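Local coordinates for protein putative aminooxidase (Propionibacterium acnes, PDB 2BA9) that binds flavin-adenine dinucleotide and, as a polyunsaturated fatty acid isomerase, produces conjugated linoleic acid, at residues G118-T123 and N152-A157. Numbering follows the deposited sequence.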
ATOM      1  N   GLY A 118     -15.201  13.726 -11.680  1.00 26.31           N
ATOM      2  CA  GLY A 118     -14.003  14.514 -11.948  1.00 26.46           C
ATOM      3  C   GLY A 118     -14.244  15.982 -11.657  1.00 26.36           C
ATOM      4  O   GLY A 118     -13.429  16.641 -11.035  1.00 26.95           O
ATOM      5  N   GLN A 119     -15.390  16.491 -12.085  1.00 26.51           N
ATOM      6  CA  GLN A 119     -15.685  17.920 -11.935  1.00 26.58           C
ATOM      7  C   GLN A 119     -15.977  18.303 -10.489  1.00 26.11           C
ATOM      8  O   GLN A 119     -15.571  19.373 -10.022  1.00 26.61           O
ATOM      9  CB  GLN A 119     -16.829  18.307 -12.861  1.00 27.03           C
ATOM     10  CG  GLN A 119     -16.423  18.238 -14.325  1.00 28.27           C
ATOM     11  CD  GLN A 119     -15.347  19.269 -14.691  1.00 31.58           C
ATOM     12  OE1 GLN A 119     -15.645  20.463 -14.847  1.00 34.39           O
ATOM     13  NE2 GLN A 119     -14.094  18.812 -14.845  1.00 31.60           N
ATOM     14  N   LEU A 120     -16.665  17.420  -9.781  1.00 25.71           N
ATOM     15  CA  LEU A 120     -16.891  17.574  -8.346  1.00 25.58           C
ATOM     16  C   LEU A 120     -15.595  17.555  -7.537  1.00 25.18           C
ATOM     17  O   LEU A 120     -15.460  18.309  -6.585  1.00 25.14           O
ATOM     18  CB  LEU A 120     -17.798  16.465  -7.830  1.00 25.52           C
ATOM     19  CG  LEU A 120     -19.274  16.538  -8.185  1.00 26.10           C
ATOM     20  CD1 LEU A 120     -19.875  15.142  -8.008  1.00 25.22           C
ATOM     21  CD2 LEU A 120     -19.988  17.564  -7.315  1.00 25.41           C
ATOM     22  N   LEU A 121     -14.657  16.684  -7.902  1.00 25.00           N
ATOM     23  CA  LEU A 121     -13.377  16.595  -7.195  1.00 24.98           C
ATOM     24  C   LEU A 121     -12.563  17.889  -7.342  1.00 25.31           C
ATOM     25  O   LEU A 121     -11.800  18.265  -6.445  1.00 25.34           O
ATOM     26  CB  LEU A 121     -12.562  15.404  -7.704  1.00 25.26           C
ATOM     27  CG  LEU A 121     -13.062  14.011  -7.299  1.00 24.91           C
ATOM     28  CD1 LEU A 121     -12.179  12.911  -7.893  1.00 25.07           C
ATOM     29  CD2 LEU A 121     -13.131  13.912  -5.768  1.00 25.07           C
ATOM     30  N   ALA A 122     -12.736  18.562  -8.477  1.00 25.05           N
ATOM     31  CA  ALA A 122     -11.952  19.759  -8.809  1.00 24.99           C
ATOM     32  C   ALA A 122     -12.485  20.986  -8.074  1.00 24.55           C
ATOM     33  O   ALA A 122     -11.759  21.944  -7.873  1.00 25.80           O
ATOM     34  CB  ALA A 122     -11.966  19.994 -10.314  1.00 24.57           C
ATOM     35  N   THR A 123     -13.742  20.927  -7.648  1.00 24.48           N
ATOM     36  CA  THR A 123     -14.431  22.052  -7.044  1.00 24.14           C
ATOM     37  C   THR A 123     -14.955  21.755  -5.620  1.00 24.23           C
ATOM     38  O   THR A 123     -14.317  22.108  -4.623  1.00 23.14           O
ATOM     39  CB  THR A 123     -15.582  22.473  -7.963  1.00 24.33           C
ATOM     40  OG1 THR A 123     -16.389  21.324  -8.270  1.00 23.27           O
ATOM     41  CG2 THR A 123     -15.023  23.070  -9.261  1.00 23.94           C
ATOM     42  N   ASN A 152     -23.653  11.707  -4.559  1.00 25.75           N
ATOM     43  CA  ASN A 152     -23.402  12.573  -5.705  1.00 25.89           C
ATOM     44  C   ASN A 152     -23.974  12.021  -7.012  1.00 25.65           C
ATOM     45  O   ASN A 152     -23.654  12.517  -8.079  1.00 26.38           O
ATOM     46  CB  ASN A 152     -21.890  12.803  -5.822  1.00 25.70           C
ATOM     47  CG  ASN A 152     -21.355  13.695  -4.713  1.00 26.42           C
ATOM     48  OD1 ASN A 152     -21.684  14.886  -4.651  1.00 28.91           O
ATOM     49  ND2 ASN A 152     -20.525  13.130  -3.831  1.00 26.33           N
ATOM     50  N   GLY A 153     -24.833  11.011  -6.930  1.00 25.53           N
ATOM     51  CA  GLY A 153     -25.349  10.330  -8.126  1.00 25.36           C
ATOM     52  C   GLY A 153     -24.291   9.765  -9.082  1.00 25.58           C
ATOM     53  O   GLY A 153     -24.491   9.777 -10.286  1.00 25.54           O
ATOM     54  N   CYS A 154     -23.165   9.289  -8.553  1.00 25.23           N
ATOM     55  CA  CYS A 154     -22.034   8.865  -9.374  1.00 25.56           C
ATOM     56  C   CYS A 154     -21.679   7.385  -9.177  1.00 25.55           C
ATOM     57  O   CYS A 154     -20.541   6.994  -9.413  1.00 25.52           O
ATOM     58  CB  CYS A 154     -20.791   9.714  -9.047  1.00 25.76           C
ATOM     59  SG  CYS A 154     -20.826  11.383  -9.658  1.00 26.45           S
ATOM     60  N   GLU A 155     -22.651   6.582  -8.750  1.00 25.30           N
ATOM     61  CA  GLU A 155     -22.437   5.162  -8.441  1.00 25.56           C
ATOM     62  C   GLU A 155     -21.676   4.387  -9.529  1.00 25.42           C
ATOM     63  O   GLU A 155     -20.808   3.569  -9.223  1.00 26.05           O
ATOM     64  CB  GLU A 155     -23.785   4.460  -8.188  1.00 25.50           C
ATOM     65  CG  GLU A 155     -24.467   4.839  -6.878  1.00 27.05           C
ATOM     66  CD  GLU A 155     -25.490   5.975  -7.029  1.00 26.83           C
ATOM     67  OE1 GLU A 155     -25.296   6.879  -7.896  1.00 24.68           O
ATOM     68  OE2 GLU A 155     -26.487   5.947  -6.275  1.00 26.63           O
ATOM     69  N   ALA A 156     -22.018   4.637 -10.791  1.00 25.58           N
ATOM     70  CA  ALA A 156     -21.378   3.973 -11.943  1.00 25.43           C
ATOM     71  C   ALA A 156     -19.857   4.219 -12.043  1.00 24.98           C
ATOM     72  O   ALA A 156     -19.137   3.453 -12.686  1.00 24.97           O
ATOM     73  CB  ALA A 156     -22.068   4.396 -13.238  1.00 25.50           C
ATOM     74  N   ALA A 157     -19.362   5.266 -11.397  1.00 24.65           N
ATOM     75  CA  ALA A 157     -17.915   5.522 -11.371  1.00 24.88           C
ATOM     76  C   ALA A 157     -17.086   4.354 -10.800  1.00 24.94           C
ATOM     77  O   ALA A 157     -15.910   4.176 -11.162  1.00 25.48           O
ATOM     78  CB  ALA A 157     -17.615   6.812 -10.601  1.00 24.73           C
TER
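Leu120 reaches from the last turn of helix 106-122 to Asn152 and Cys154, which lie in the Schellman turn that closes helix 145-151, and this meeting illustrates how one leucine can join a helix flank to the end of another helix. Both segments belong to the flavin-containing amine oxidoreductase family region, and the centre of the contact lies about 24 Å from the centre of the chain.

The leucine does all the touching from its side. Its CG lies anti to its own carbonyl carbon (chi1 -74°), which carries the two methyls out to the turn. CD1 packs on Asn152 CB at 3.8 Å and is just as near the amide oxygen, with 3.8 Å to Asn152 OD1, while CD2 approaches OD1 at 4.1 Å. CD1 also lies 4.2 Å from Cys154 SG, so a single methyl meets residues on both sides of Gly153.

That glycine, with its positive phi of 55°, is the C-prime residue of the Schellman motif: Cys154 N bonds back to Leu149 O and Gly153 N to Ala150 O. On either side of it in sequence, Asn152 and Cys154 both direct their CB atoms toward the leucine.

The amide of Asn152 is polar but well satisfied: OD1 accepts from Lys124 NZ, and ND2 bonds to Tyr125 OH and Phe148 O. These bonds fix the rotation of the amide, whose aliphatic root remains in contact with the leucine. The backbone O of Asn152 takes a further bond from Lys116 NZ, tying the turn again to helix 106-122.

Past Leu120, Ala122 N and Thr123 N make only weak backbone bonds within the segment. There the side chain of Thr123 turns back, and Thr123 OG1 donates to Gln119 O at 2.7 Å, the hydroxyl lying 23° off the carbonyl plane.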